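Local atomic coordinates of glutathione S-transferase (Burkholderia xenovorans, PDB entry 2DSA), a protein that reductively dechlorinates metabolites of polychlorinated biphenyls with glutathione and probably has general glutathione transferase activity. Residues 106-111 / 123-128; 128-133 / 173-178. All coordinates share one frame; numbering follows the deposited sequence.

Contact 1. Residues 106-111 / 123-128; sequences HKSFSP and NAVRQS. With HPX ((2Z,4E)-2-hydroxy-6-oxo-6-phenylhexa-2,4-dienoic acid), chain F; GSH (glutathione), chain E.
S108 turns its OG anti to its own carbonyl carbon (chi1 -74°), which sets S108 OG 4.0 Å from the CG2 methyl of V125. S108 CB, whose bond from CA already points at V125, meets V125 CG2 at 3.9 Å on its own account, and P111 CG reaches V125 CG2 at 4.0 Å. One valine branch thus meets both S108 and P111, without a hydrogen bond between the segments. S128, at the margin, turns its OG back on its own helix, bonding to A124 O at 3.1 Å from above the carbonyl plane; the same oxygen also accepts from S128 N.

Other residues of 106-111, which do not touch 123-128, face the ligands. S110, with a similar first torsion (-65°), brings OG to the carboxylate of HPX, 2.7 Å from OA2 and, in a bond modelled very short, close to OA1 as well; which oxygen takes the proton is not settled. H106 presents its ring edge to that carboxylate, with CD2 3.3 Å from HPX OA1, while Y157 OH is hydrogen-bonded to ND1. K107 NZ lies 3.7 Å from glutathione OE1 and forms a salt bridge with E104 of the second subunit.

Segment 106-111 therefore lies between helix 119-139 and the ligands, with H106 and F109 also packing on V161 of helix 153-163 and H106 touching C10, in the loop between strand 2-5 and helix 12-21.

Contact 2. Residues 128-133 / 173-178; sequences SLNTRL and SPWPSL
In the all-helical C-terminal domain of this glutathione S-transferase, the start of helix 176-186 is fitted against helix 119-139 by one indole, that of W175 at the N-cap position. L133 covers one face. Its CB sits 4.1 Å from the centroid of the six-membered ring and only 6° off the ring normal, a CH-pi contact, while farther out on the same side chain CD1 touches W175 CZ3 at 3.7 Å. The carbonyl oxygen of L133 lies over a face of the indole too. On the face opposite L133 CB, the ring of the preceding P174 covers the indole, its CB above the centre, so the tryptophan is held between a leucine and a proline.

At the benzo end, N130 reaches across. With CG anti to the backbone nitrogen (chi1 -174°), the side chain crosses the indole at about a right angle, with amide and ring planes 59° apart, and brings N130 ND2 to 3.5 Å from W175 CZ2. The backbone oxygen N130 O lies 3.4 Å from W175 CZ2, oblique to the ring. Three residues on from the tryptophan, L178 extends CD1 to 4.2 Å from L133 CB, and also packs on V136 and A137 one turn along helix 119-139.

No hydrogen bond crosses between the segments. Van der Waals and CH-pi contact therefore carries their meeting, with the more polar N130 at the exposed margin and the two leucines buried behind, while a hydrogen bond from S177 OG to A137 O ties the same two helices alongside.

How the contacts relate
Contacts 1 and 2 follow one another along helix 119-139 and share S128, with centres 13 Å apart. L129, in the segment of contact 2, packs instead on segment 106-111 of contact 1: F109 CE2 is 3.7 Å from L129 CD2, and S108 CB is 3.8 Å from L129 CG. Contact 1 adjoins the ligand site, for its segment 106-111 also holds H106 and S110 of the HPX pocket and H106 and K107 of the glutathione pocket. Contact 2 is farther off, with the side chain of L133 about 13 Å from HPX. One helix thus packs against the ligand-bearing segment 106-111 at 123-128 and, further along, receives helix 176-186.

Contact 1. Residues 106-111 / 123-128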
# COMPACT_ATOMS: atom_id res chain seq x y z
N HIS A 106 8.45 -1.84 3.72
CA HIS A 106 8.14 -3.24 4.02
C HIS A 106 8.52 -4.16 2.86
O HIS A 106 9.23 -5.14 3.06
CB HIS A 106 6.64 -3.36 4.37
CG HIS A 106 6.14 -4.76 4.62
ND1 HIS A 106 4.95 -5.01 5.26
CD2 HIS A 106 6.66 -5.97 4.31
CE1 HIS A 106 4.75 -6.31 5.34
NE2 HIS A 106 5.78 -6.92 4.77
N LYS A 107 8.06 -3.84 1.66
CA LYS A 107 8.29 -4.70 0.50
C LYS A 107 9.75 -4.80 0.06
O LYS A 107 10.12 -5.74 -0.67
CB LYS A 107 7.40 -4.27 -0.68
CG LYS A 107 5.97 -4.77 -0.54
CD LYS A 107 5.89 -6.27 -0.72
CE LYS A 107 4.88 -6.90 0.22
NZ LYS A 107 4.71 -8.35 -0.08
N SER A 108 10.57 -3.83 0.49
CA SER A 108 12.01 -3.84 0.24
C SER A 108 12.77 -4.64 1.29
O SER A 108 13.83 -5.17 1.01
CB SER A 108 12.55 -2.41 0.12
OG SER A 108 12.17 -1.83 -1.13
N PHE A 109 12.22 -4.75 2.50
CA PHE A 109 12.79 -5.66 3.49
C PHE A 109 12.59 -7.12 3.08
O PHE A 109 13.44 -7.94 3.38
CB PHE A 109 12.17 -5.45 4.87
CG PHE A 109 12.85 -4.40 5.70
CD1 PHE A 109 13.79 -4.75 6.65
CD2 PHE A 109 12.51 -3.05 5.56
CE1 PHE A 109 14.41 -3.79 7.43
CE2 PHE A 109 13.12 -2.07 6.33
CZ PHE A 109 14.08 -2.44 7.27
N SER A 110 11.49 -7.42 2.40
CA SER A 110 11.07 -8.80 2.06
C SER A 110 12.14 -9.72 1.45
O SER A 110 12.30 -10.84 1.92
CB SER A 110 9.82 -8.80 1.17
OG SER A 110 8.70 -8.27 1.87
N PRO A 111 12.85 -9.25 0.38
CA PRO A 111 13.92 -10.06 -0.22
C PRO A 111 15.10 -10.32 0.71
O PRO A 111 15.75 -11.35 0.60
CB PRO A 111 14.36 -9.22 -1.42
CG PRO A 111 13.21 -8.28 -1.69
CD PRO A 111 12.68 -7.98 -0.34
N ASN A 123 21.36 -6.17 -2.76
CA ASN A 123 22.14 -4.93 -2.84
C ASN A 123 21.30 -3.77 -3.35
O ASN A 123 21.45 -2.64 -2.89
CB ASN A 123 23.39 -5.10 -3.71
CG ASN A 123 24.46 -6.00 -3.06
OD1 ASN A 123 24.69 -5.95 -1.85
ND2 ASN A 123 25.12 -6.81 -3.88
N ALA A 124 20.41 -4.06 -4.31
CA ALA A 124 19.53 -3.05 -4.90
C ALA A 124 18.54 -2.54 -3.85
O ALA A 124 18.37 -1.34 -3.67
CB ALA A 124 18.79 -3.62 -6.09
N VAL A 125 17.92 -3.50 -3.17
CA VAL A 125 16.93 -3.24 -2.14
C VAL A 125 17.52 -2.47 -0.95
O VAL A 125 16.89 -1.56 -0.42
CB VAL A 125 16.24 -4.58 -1.74
CG1 VAL A 125 16.38 -4.88 -0.26
CG2 VAL A 125 14.81 -4.61 -2.23
N ARG A 126 18.75 -2.82 -0.56
CA ARG A 126 19.45 -2.10 0.51
C ARG A 126 19.70 -0.64 0.14
O ARG A 126 19.69 0.24 1.01
CB ARG A 126 20.76 -2.80 0.89
CG ARG A 126 20.57 -3.98 1.82
CD ARG A 126 21.88 -4.71 2.12
NE ARG A 126 21.64 -5.96 2.85
CZ ARG A 126 21.59 -6.06 4.18
NH1 ARG A 126 21.77 -5.00 4.95
NH2 ARG A 126 21.36 -7.25 4.73
N GLN A 127 19.91 -0.39 -1.15
CA GLN A 127 20.14 0.95 -1.67
C GLN A 127 18.86 1.77 -1.71
O GLN A 127 18.86 2.97 -1.35
CB GLN A 127 20.77 0.86 -3.07
CG GLN A 127 21.86 1.90 -3.34
CD GLN A 127 22.87 2.02 -2.19
OE1 GLN A 127 23.04 3.10 -1.61
NE2 GLN A 127 23.51 0.90 -1.84
N SER A 128 17.77 1.12 -2.16
CA SER A 128 16.42 1.71 -2.14
C SER A 128 16.06 2.13 -0.73
O SER A 128 15.59 3.24 -0.51
CB SER A 128 15.36 0.71 -2.65
OG SER A 128 15.68 0.23 -3.95
CB3 HPX F . 11.08 -11.68 13.33
CB4 HPX F . 12.07 -10.73 13.17
CB5 HPX F . 12.21 -10.05 11.96
CB6 HPX F . 11.33 -10.33 10.91
CB1 HPX F . 10.33 -11.28 11.07
CB2 HPX F . 10.21 -11.96 12.28
CA6 HPX F . 9.40 -11.60 9.94
OA4 HPX F . 8.83 -12.68 9.93
CA5 HPX F . 9.16 -10.64 8.85
CA4 HPX F . 9.08 -11.13 7.62
CA3 HPX F . 8.82 -10.27 6.45
CA2 HPX F . 8.43 -10.78 5.28
OA3 HPX F . 8.27 -12.08 5.06
CA1 HPX F . 8.18 -9.88 4.18
OA2 HPX F . 7.61 -10.32 3.16
OA1 HPX F . 8.53 -8.69 4.31
N1 GSH E . 0.65 -7.02 1.17
CA1 GSH E . 0.70 -7.69 2.48
C1 GSH E . 0.31 -6.74 3.58
O11 GSH E . 0.67 -5.54 3.53
O12 GSH E . -0.36 -7.14 4.57
CB1 GSH E . 2.08 -8.24 2.83
CG1 GSH E . 2.01 -9.09 4.10
CD1 GSH E . 3.29 -9.86 4.27
OE1 GSH E . 4.29 -9.65 3.32
N2 GSH E . 3.41 -10.70 5.31
CA2 GSH E . 4.57 -11.54 5.56
C2 GSH E . 4.24 -12.99 5.43
O2 GSH E . 3.10 -13.52 6.04
CB2 GSH E . 5.13 -11.31 6.97
SG2 GSH E . 5.72 -9.62 7.14
N3 GSH E . 5.07 -13.74 4.74
CA3 GSH E . 4.74 -14.17 3.38
C3 GSH E . 4.60 -15.65 3.40
O31 GSH E . 4.61 -16.21 4.52
O32 GSH E . 4.46 -16.31 2.35

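Contact 2. Residues 128-133 / 173-178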
# COMPACT_ATOMS: atom_id res chain seq x y z
N SER A 128 17.77 1.12 -2.16
CA SER A 128 16.42 1.71 -2.14
C SER A 128 16.06 2.13 -0.73
O SER A 128 15.59 3.24 -0.51
CB SER A 128 15.36 0.71 -2.65
OG SER A 128 15.68 0.23 -3.95
N LEU A 129 16.30 1.23 0.22
CA LEU A 129 16.02 1.48 1.63
C LEU A 129 16.84 2.61 2.23
O LEU A 129 16.31 3.41 3.01
CB LEU A 129 16.21 0.21 2.46
CG LEU A 129 15.04 -0.78 2.45
CD1 LEU A 129 15.47 -2.09 3.08
CD2 LEU A 129 13.81 -0.18 3.17
N ASN A 130 18.12 2.67 1.88
CA ASN A 130 18.99 3.76 2.33
C ASN A 130 18.37 5.10 1.99
O ASN A 130 18.40 6.02 2.81
CB ASN A 130 20.37 3.63 1.68
CG ASN A 130 21.36 4.65 2.22
OD1 ASN A 130 21.55 5.73 1.62
ND2 ASN A 130 21.98 4.33 3.36
N THR A 131 17.83 5.22 0.78
CA THR A 131 17.23 6.47 0.30
C THR A 131 15.91 6.74 1.01
O THR A 131 15.67 7.83 1.53
CB THR A 131 16.97 6.44 -1.22
OG1 THR A 131 18.17 6.10 -1.91
CG2 THR A 131 16.46 7.78 -1.71
N ARG A 132 15.07 5.71 1.03
CA ARG A 132 13.72 5.80 1.55
C ARG A 132 13.73 6.08 3.06
O ARG A 132 13.03 6.98 3.52
CB ARG A 132 12.96 4.53 1.16
CG ARG A 132 11.65 4.76 0.40
CD ARG A 132 11.72 4.71 -1.13
NE ARG A 132 12.03 6.02 -1.68
CZ ARG A 132 12.02 6.34 -2.98
NH1 ARG A 132 11.64 5.48 -3.92
NH2 ARG A 132 12.37 7.56 -3.33
N LEU A 133 14.57 5.36 3.81
CA LEU A 133 14.81 5.66 5.24
C LEU A 133 15.37 7.06 5.53
O LEU A 133 15.12 7.63 6.59
CB LEU A 133 15.74 4.63 5.89
CG LEU A 133 15.34 3.16 6.00
CD1 LEU A 133 16.53 2.35 6.51
CD2 LEU A 133 14.09 2.93 6.88
N SER A 173 22.23 3.93 12.44
CA SER A 173 23.16 4.95 12.96
C SER A 173 23.22 6.27 12.16
O SER A 173 23.34 7.33 12.77
CB SER A 173 24.57 4.36 13.10
OG SER A 173 24.59 3.32 14.07
N PRO A 174 23.13 6.20 10.81
CA PRO A 174 23.07 7.41 10.00
C PRO A 174 21.78 8.21 10.22
O PRO A 174 21.71 9.38 9.84
CB PRO A 174 23.10 6.88 8.56
CG PRO A 174 23.56 5.48 8.66
CD PRO A 174 23.08 4.99 9.96
N TRP A 175 20.78 7.59 10.84
CA TRP A 175 19.48 8.23 11.06
C TRP A 175 19.08 8.27 12.53
O TRP A 175 18.17 7.54 12.95
CB TRP A 175 18.40 7.52 10.25
CG TRP A 175 18.79 7.36 8.81
CD1 TRP A 175 18.86 8.34 7.87
CD2 TRP A 175 19.17 6.14 8.15
NE1 TRP A 175 19.25 7.82 6.66
CE2 TRP A 175 19.44 6.47 6.81
CE3 TRP A 175 19.29 4.81 8.57
CZ2 TRP A 175 19.84 5.51 5.87
CZ3 TRP A 175 19.69 3.86 7.64
CH2 TRP A 175 19.96 4.21 6.30
N PRO A 176 19.75 9.13 13.32
CA PRO A 176 19.43 9.31 14.73
C PRO A 176 17.97 9.65 15.03
O PRO A 176 17.47 9.27 16.08
CB PRO A 176 20.36 10.46 15.15
CG PRO A 176 20.96 11.00 13.91
CD PRO A 176 20.90 9.95 12.90
N SER A 177 17.28 10.35 14.13
CA SER A 177 15.84 10.65 14.33
C SER A 177 14.94 9.39 14.30
O SER A 177 13.87 9.36 14.93
CB SER A 177 15.34 11.72 13.35
OG SER A 177 15.26 11.19 12.03
N LEU A 178 15.38 8.35 13.60
CA LEU A 178 14.68 7.06 13.54
C LEU A 178 14.87 6.23 14.81
O LEU A 178 13.93 5.58 15.28
CB LEU A 178 15.10 6.24 12.31
CG LEU A 178 14.80 6.85 10.93
CD1 LEU A 178 15.23 5.91 9.82
CD2 LEU A 178 13.31 7.20 10.79